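Local coordinates for methanogen homoaconitase small subunit (Methanocaldococcus jannaschii, PDB 2PKP), which forms the small subunit of a hydro-lyase that interconverts homocitrate and homoisocitrate through cis-homoaconitate, with broad specificity for cis-unsaturated tricarboxylic acids, at residues I79-A84 and V116-D121; I103-D108 and E123-T128; L147-L152 and L156-L161. All coordinates share one frame; numbering follows the deposited sequence.

Contact 1. Residues I79-A84 and V116-D121; sequences IKAVIA and VEIDLD
Ile-83 and Ile-118 adopt nearly the same conformation: in each, CG1 stands anti to the carbonyl carbon (chi1 -54° and -56°), and an extended chi2 stretches the chain out to CD1. Both extended arms leave their strands in the direction of the other segment and meet tip to tip, CD1 of Ile-83 lying 3.5 Å from CD1 of Ile-118. That is closer than carbons usually pack, so these two methyls are pressed firmly together. The overlap runs a little way down both arms: CD1 of Ile-118 is 3.8 Å from CG1 of Ile-83, and CD1 of Ile-83 is 3.9 Å from CG1 of Ile-118. Ala-81, two residues before Ile-83 and on the same face of its strand, brings CB within 4.1 Å of the same Ile-118 methyl, CD1. Beta-branched isoleucine suits strand positions and has the length to bridge the gap, whereas the short Ala-81 lets Ile-118 CD1 come close to that strand's backbone. The union is purely apolar and fully buried, as befits the inside of a beta barrel.

Val-82 and Glu-117 project away from this interior. The Glu-117 carboxylate is salt-bridged to Lys-4 of its own chain and to Lys-4 of the second subunit, and Glu-117 thereby takes part in the subunit interface.

Strands 81-84 and 115-119 are not neighbours in the sheet; 54-57 and 2-9 lie between them in its order, and the contact spans the interior of the curled sheet. Ile-83 bonds through its backbone to Ile-55 and Ala-57, Val-82 does so to Ile-101 and Ile-103, while Ile-3 of strand 2-9 packs on Ala-81.

Contact 2. Residues I103-D108 and E123-T128; sequences IIANTD and EEIVIT
Ile-125 meets the other segment through a single atom, CD1, which touches both Ala-105 and Ile-103. Its CG1 is anti to the carbonyl carbon (chi1 -65°), and an extended chi2 sends the terminal methyl out from strand 124-127. There Ile-125 CD1 comes 3.9 Å from CB of Ala-105 and 4.2 Å from CG2, the short branch of Ile-103. These are comfortable van der Waals distances, and the whole cluster is hydrocarbon. The small methyl of Ala-105 lets the long arm of Ile-125 approach that backbone closely, and branched Ile-103 offers a second apolar surface two residues earlier on the same face.

Beyond Ala-105 the first segment turns outward and its character becomes polar. Asn-106 is exposed and makes an Asx turn: its OD1 accepts from the backbone N of Asp-108 at 3.2 Å, with the donor 53° above the amide's carbonyl plane. Asparagine fits because its short side chain can curl onto the backbone N two residues ahead. Asp-108, also exposed, forms a salt bridge with Lys-85. At the N-terminal end of 123-128, Glu-123 has positive phi (60°), a backbone shape that few residues other than glycine and asparagine take up readily, and with Glu-124 it faces Asp-119 in a G1 beta bulge.

Within the fold, strand 101-104 lies at one edge of the sheet and 124-127 is next to the last strand at the other edge. Ile-104 bonds through its backbone to Glu-137, just past strand 132-135, consistent with the sheet curling towards closure as a barrel. Strand 81-84 borders 101-104, and 115-119 and 132-135 flank 124-127.

Contact 3. Residues L147-L152 and L156-L161; sequences LAAGGL and LKKRKL
Leu-152 and Leu-156 span the first turn of helix 152-164, which follows helix 141-148 after a Schellman motif at Gly-150. Leu-156 N donates to Leu-152 O at 2.9 Å and 160°, the i to i+4 bond of a first helical turn. With CG anti to its carbonyl carbon and beside the backbone N, Leu-156 brings that CG to 3.3 Å from Leu-152 O. Their side chains cross obliquely, CD1 of Leu-152 lying 4.2 Å from CG of Leu-156. Alongside, CB of Ala-149 rests 4.2 Å from CD of Lys-158; the small alanine accepts the aliphatic part of the lysine, whose ammonium end makes a cation-pi contact with Tyr-31 of the second subunit.

The next shell fixes the turn. Gly-150 N bonds back to Leu-147 O at 2.7 Å, and Ala-149 O accepts from Asn-154 ND2. Gly-150 (phi 89°) and Gly-151 (phi 137°), the latter at the N-cap, occupy backbone angles where a CB would collide with the preceding carbonyl oxygen, so glycine suits both. Leu-152 also packs on Asn-97 of helix 89-98, linking the junction to the body of the protein.

A serine in place of Leu-156 would probably keep the helical bond but leave Leu-152 CD1 and the Arg-159 guanidinium without their apolar neighbour. At present Leu-156 CD2 sits 3.9 Å above the plane of that guanidinium, over its centre.

After strands 2-9 and 54-57, the chain reaches 81-84, the opening side of contact 1, and then 103-108, the opening side of contact 2. Residues 116-121 return to close the first loop, and 123-128 close the second, so the two loops cross. Their strands pair up as sheet neighbours, 81-84 beside 101-104 and 115-119 beside 124-127, and the contacts meet directly where Ile-83 CD1 packs against Ile-125 CD1, joining both into one barrel interior. Contact 3 comes later in series, a short local closure at the junction of the last two helices, reaching into the first turn of the second, about 21 Å from contact 1, centre to centre. Contacts 1 and 3 both touch the second subunit.

Contact 1. Residues I79-A84 and V116-D121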
# COMPACT_ATOMS: atom_id res chain seq x y z
N ILE A 79 3.30 5.12 -4.70
CA ILE A 79 2.95 6.31 -3.93
C ILE A 79 1.44 6.32 -3.67
O ILE A 79 0.64 6.37 -4.61
CB ILE A 79 3.37 7.59 -4.67
CG1 ILE A 79 4.90 7.61 -4.78
CG2 ILE A 79 2.84 8.83 -3.96
CD1 ILE A 79 5.44 8.74 -5.63
N LYS A 80 1.06 6.29 -2.40
CA LYS A 80 -0.34 6.27 -2.01
C LYS A 80 -0.96 7.64 -1.79
O LYS A 80 -2.18 7.79 -1.82
CB LYS A 80 -0.50 5.43 -0.73
CG LYS A 80 -1.93 5.34 -0.21
CD LYS A 80 -2.84 4.60 -1.18
CE LYS A 80 -4.23 4.39 -0.59
NZ LYS A 80 -5.10 3.60 -1.50
N ALA A 81 -0.13 8.65 -1.57
CA ALA A 81 -0.65 9.99 -1.34
C ALA A 81 0.25 11.11 -1.84
O ALA A 81 1.47 10.96 -1.96
CB ALA A 81 -0.93 10.19 0.16
N VAL A 82 -0.37 12.25 -2.11
CA VAL A 82 0.33 13.43 -2.55
C VAL A 82 -0.13 14.53 -1.62
O VAL A 82 -1.33 14.72 -1.42
CB VAL A 82 -0.05 13.82 -3.99
CG1 VAL A 82 0.62 15.11 -4.39
CG2 VAL A 82 0.34 12.71 -4.94
N ILE A 83 0.82 15.24 -1.03
CA ILE A 83 0.49 16.33 -0.14
C ILE A 83 0.80 17.64 -0.86
O ILE A 83 1.92 17.82 -1.34
CB ILE A 83 1.32 16.28 1.16
CG1 ILE A 83 1.17 14.90 1.82
CG2 ILE A 83 0.86 17.36 2.13
CD1 ILE A 83 2.10 14.70 3.03
N ALA A 84 -0.17 18.53 -0.95
CA ALA A 84 0.05 19.81 -1.63
C ALA A 84 -0.76 20.92 -0.97
O ALA A 84 -1.67 20.65 -0.17
CB ALA A 84 -0.33 19.69 -3.11
N VAL A 116 7.64 11.63 6.65
CA VAL A 116 6.32 12.09 7.05
C VAL A 116 5.38 10.94 7.36
O VAL A 116 5.44 9.88 6.73
CB VAL A 116 5.67 12.99 5.96
CG1 VAL A 116 6.53 14.23 5.74
CG2 VAL A 116 5.50 12.21 4.66
N GLU A 117 4.52 11.16 8.34
CA GLU A 117 3.55 10.15 8.76
C GLU A 117 2.18 10.80 8.66
O GLU A 117 1.83 11.67 9.47
CB GLU A 117 3.85 9.73 10.20
CG GLU A 117 3.17 8.45 10.63
CD GLU A 117 3.53 8.04 12.05
OE1 GLU A 117 4.74 8.00 12.38
OE2 GLU A 117 2.61 7.77 12.83
N ILE A 118 1.42 10.39 7.65
CA ILE A 118 0.08 10.93 7.44
C ILE A 118 -0.96 10.06 8.14
O ILE A 118 -1.13 8.89 7.79
CB ILE A 118 -0.26 10.96 5.94
CG1 ILE A 118 0.80 11.75 5.17
CG2 ILE A 118 -1.65 11.58 5.73
CD1 ILE A 118 0.69 11.61 3.66
N ASP A 119 -1.65 10.62 9.13
CA ASP A 119 -2.68 9.88 9.85
C ASP A 119 -4.00 10.38 9.29
O ASP A 119 -4.45 11.48 9.62
CB ASP A 119 -2.61 10.17 11.35
CG ASP A 119 -3.54 9.27 12.16
OD1 ASP A 119 -4.70 9.07 11.75
OD2 ASP A 119 -3.10 8.77 13.21
N LEU A 120 -4.62 9.57 8.43
CA LEU A 120 -5.88 9.94 7.79
C LEU A 120 -7.05 10.08 8.75
O LEU A 120 -7.99 10.83 8.49
CB LEU A 120 -6.22 8.94 6.68
CG LEU A 120 -5.14 8.79 5.61
CD1 LEU A 120 -5.55 7.74 4.58
CD2 LEU A 120 -4.91 10.12 4.93
N ASP A 121 -7.01 9.37 9.87
CA ASP A 121 -8.10 9.46 10.84
C ASP A 121 -8.01 10.73 11.68
O ASP A 121 -9.02 11.34 11.99
CB ASP A 121 -8.13 8.23 11.74
CG ASP A 121 -8.60 6.98 11.00
OD1 ASP A 121 -9.52 7.10 10.17
OD2 ASP A 121 -8.06 5.88 11.25

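Contact 2. Residues I103-D108 and E123-T128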
# COMPACT_ATOMS: atom_id res chain seq x y z
N ILE A 103 -3.93 15.06 -0.40
CA ILE A 103 -4.00 15.65 0.92
C ILE A 103 -3.59 17.13 0.86
O ILE A 103 -2.57 17.46 0.25
CB ILE A 103 -3.08 14.89 1.89
CG1 ILE A 103 -3.63 13.47 2.08
CG2 ILE A 103 -2.95 15.63 3.21
CD1 ILE A 103 -2.67 12.53 2.73
N ILE A 104 -4.39 18.00 1.46
CA ILE A 104 -4.11 19.43 1.48
C ILE A 104 -3.45 19.84 2.80
O ILE A 104 -3.93 19.46 3.87
CB ILE A 104 -5.40 20.26 1.28
CG1 ILE A 104 -5.96 20.00 -0.12
CG2 ILE A 104 -5.12 21.76 1.48
CD1 ILE A 104 -7.28 20.71 -0.39
N ALA A 105 -2.36 20.59 2.72
CA ALA A 105 -1.64 21.06 3.91
C ALA A 105 -0.66 22.16 3.54
O ALA A 105 -0.37 22.38 2.36
CB ALA A 105 -0.89 19.89 4.55
N ASN A 106 -0.14 22.85 4.55
CA ASN A 106 0.84 23.90 4.29
C ASN A 106 2.18 23.19 4.11
O ASN A 106 2.91 22.95 5.08
CB ASN A 106 0.93 24.89 5.45
CG ASN A 106 1.97 25.98 5.19
OD1 ASN A 106 2.55 26.06 4.10
ND2 ASN A 106 2.21 26.82 6.19
N THR A 107 2.50 22.86 2.86
CA THR A 107 3.73 22.14 2.58
C THR A 107 5.02 22.92 2.79
O THR A 107 6.10 22.38 2.59
CB THR A 107 3.72 21.54 1.17
OG1 THR A 107 3.55 22.58 0.21
CG2 THR A 107 2.59 20.54 1.04
N ASP A 108 4.92 24.19 3.17
CA ASP A 108 6.14 24.95 3.44
C ASP A 108 6.76 24.33 4.70
O ASP A 108 7.95 24.49 4.97
CB ASP A 108 5.85 26.44 3.70
CG ASP A 108 5.38 27.18 2.45
OD1 ASP A 108 5.64 26.72 1.32
OD2 ASP A 108 4.75 28.25 2.61
N GLU A 123 -6.18 13.35 10.69
CA GLU A 123 -5.97 14.43 9.74
C GLU A 123 -4.80 15.31 10.18
O GLU A 123 -4.91 16.53 10.31
CB GLU A 123 -7.23 15.26 9.58
CG GLU A 123 -8.30 14.54 8.80
CD GLU A 123 -9.44 15.45 8.42
OE1 GLU A 123 -10.18 15.88 9.33
OE2 GLU A 123 -9.59 15.74 7.21
N GLU A 124 -3.67 14.65 10.41
CA GLU A 124 -2.45 15.31 10.82
C GLU A 124 -1.32 14.64 10.08
O GLU A 124 -1.44 13.49 9.67
CB GLU A 124 -2.18 15.12 12.31
CG GLU A 124 -3.30 15.52 13.22
CD GLU A 124 -2.91 15.36 14.67
OE1 GLU A 124 -2.42 14.27 15.04
OE2 GLU A 124 -3.07 16.33 15.44
N ILE A 125 -0.23 15.37 9.91
CA ILE A 125 0.95 14.84 9.25
C ILE A 125 2.06 15.05 10.24
O ILE A 125 2.36 16.19 10.60
CB ILE A 125 1.29 15.62 7.97
CG1 ILE A 125 0.18 15.45 6.94
CG2 ILE A 125 2.64 15.14 7.44
CD1 ILE A 125 0.31 16.38 5.75
N VAL A 126 2.65 13.96 10.72
CA VAL A 126 3.75 14.07 11.65
C VAL A 126 5.04 14.06 10.83
O VAL A 126 5.27 13.15 10.03
CB VAL A 126 3.78 12.86 12.64
CG1 VAL A 126 4.91 13.04 13.65
CG2 VAL A 126 2.45 12.73 13.35
N ILE A 127 5.86 15.09 11.02
CA ILE A 127 7.14 15.19 10.34
C ILE A 127 8.10 14.71 11.42
O ILE A 127 8.68 15.51 12.17
CB ILE A 127 7.44 16.65 9.94
CG1 ILE A 127 6.21 17.23 9.22
CG2 ILE A 127 8.66 16.71 9.03
CD1 ILE A 127 6.33 18.69 8.85
N THR A 128 8.23 13.39 11.49
CA THR A 128 9.04 12.72 12.51
C THR A 128 10.45 13.24 12.75
O THR A 128 10.84 13.39 13.90
CB THR A 128 9.10 11.20 12.23
OG1 THR A 128 9.83 10.96 11.03
CG2 THR A 128 7.68 10.64 12.09

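Contact 3. Residues L147-L152 and L156-L161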
# COMPACT_ATOMS: atom_id res chain seq x y z
N LEU A 147 -12.25 6.55 -2.55
CA LEU A 147 -10.87 6.31 -2.14
C LEU A 147 -10.78 5.06 -1.27
O LEU A 147 -9.91 4.21 -1.46
CB LEU A 147 -10.32 7.50 -1.35
CG LEU A 147 -9.90 8.75 -2.13
CD1 LEU A 147 -9.43 9.82 -1.15
CD2 LEU A 147 -8.79 8.40 -3.12
N ALA A 148 -11.68 4.97 -0.29
CA ALA A 148 -11.71 3.83 0.61
C ALA A 148 -11.81 2.52 -0.17
O ALA A 148 -11.23 1.50 0.22
CB ALA A 148 -12.89 3.96 1.58
N ALA A 149 -12.55 2.54 -1.27
CA ALA A 149 -12.71 1.34 -2.08
C ALA A 149 -11.50 1.14 -2.98
O ALA A 149 -11.37 0.10 -3.63
CB ALA A 149 -13.98 1.44 -2.93
N GLY A 150 -10.61 2.13 -3.03
CA GLY A 150 -9.42 2.02 -3.85
C GLY A 150 -9.57 2.52 -5.28
O GLY A 150 -8.73 2.24 -6.13
N GLY A 151 -10.64 3.26 -5.54
CA GLY A 151 -10.84 3.77 -6.89
C GLY A 151 -12.28 3.63 -7.34
O GLY A 151 -13.06 2.90 -6.73
N LEU A 152 -12.63 4.33 -8.41
CA LEU A 152 -13.99 4.30 -8.94
C LEU A 152 -14.46 2.90 -9.32
O LEU A 152 -15.58 2.51 -9.00
CB LEU A 152 -14.10 5.24 -10.14
CG LEU A 152 -15.50 5.45 -10.71
CD1 LEU A 152 -16.46 5.88 -9.60
CD2 LEU A 152 -15.44 6.52 -11.79
N LEU A 156 -17.69 0.94 -7.73
CA LEU A 156 -18.82 0.49 -8.53
C LEU A 156 -19.13 -0.99 -8.43
O LEU A 156 -20.30 -1.39 -8.43
CB LEU A 156 -18.62 0.88 -9.99
CG LEU A 156 -18.64 2.38 -10.26
CD1 LEU A 156 -18.41 2.64 -11.74
CD2 LEU A 156 -19.98 2.96 -9.83
N LYS A 157 -18.10 -1.83 -8.35
CA LYS A 157 -18.38 -3.26 -8.26
C LYS A 157 -18.86 -3.63 -6.86
O LYS A 157 -19.51 -4.66 -6.68
CB LYS A 157 -17.16 -4.09 -8.67
CG LYS A 157 -15.95 -4.02 -7.77
CD LYS A 157 -14.87 -4.95 -8.33
CE LYS A 157 -13.61 -4.94 -7.50
NZ LYS A 157 -12.58 -5.85 -8.08
N LYS A 158 -18.54 -2.79 -5.88
CA LYS A 158 -19.00 -3.05 -4.52
C LYS A 158 -20.47 -2.63 -4.47
O LYS A 158 -21.25 -3.18 -3.70
CB LYS A 158 -18.18 -2.24 -3.51
CG LYS A 158 -16.83 -2.88 -3.17
CD LYS A 158 -16.07 -2.07 -2.12
CE LYS A 158 -14.81 -2.81 -1.65
NZ LYS A 158 -13.89 -3.16 -2.77
N ARG A 159 -20.83 -1.66 -5.31
CA ARG A 159 -22.20 -1.18 -5.38
C ARG A 159 -23.06 -2.25 -6.06
O ARG A 159 -24.21 -2.47 -5.68
CB ARG A 159 -22.26 0.13 -6.18
CG ARG A 159 -23.52 0.95 -5.95
CD ARG A 159 -23.52 2.23 -6.76
NE ARG A 159 -23.78 1.99 -8.18
CZ ARG A 159 -23.81 2.94 -9.11
NH1 ARG A 159 -23.61 4.21 -8.77
NH2 ARG A 159 -24.06 2.63 -10.38
N LYS A 160 -22.49 -2.91 -7.06
CA LYS A 160 -23.20 -3.96 -7.78
C LYS A 160 -23.32 -5.18 -6.88
O LYS A 160 -24.39 -5.78 -6.77
CB LYS A 160 -22.45 -4.34 -9.06
CG LYS A 160 -22.41 -3.26 -10.13
CD LYS A 160 -21.65 -3.73 -11.36
CE LYS A 160 -21.52 -2.63 -12.41
NZ LYS A 160 -22.84 -2.19 -12.95
N LEU A 161 -22.21 -5.55 -6.23
CA LEU A 161 -22.18 -6.70 -5.34
C LEU A 161 -23.33 -6.61 -4.33
O LEU A 161 -24.04 -7.60 -4.09
CB LEU A 161 -20.85 -6.76 -4.59
CG LEU A 161 -20.74 -7.81 -3.49
CD1 LEU A 161 -21.03 -9.19 -4.05
CD2 LEU A 161 -19.35 -7.76 -2.89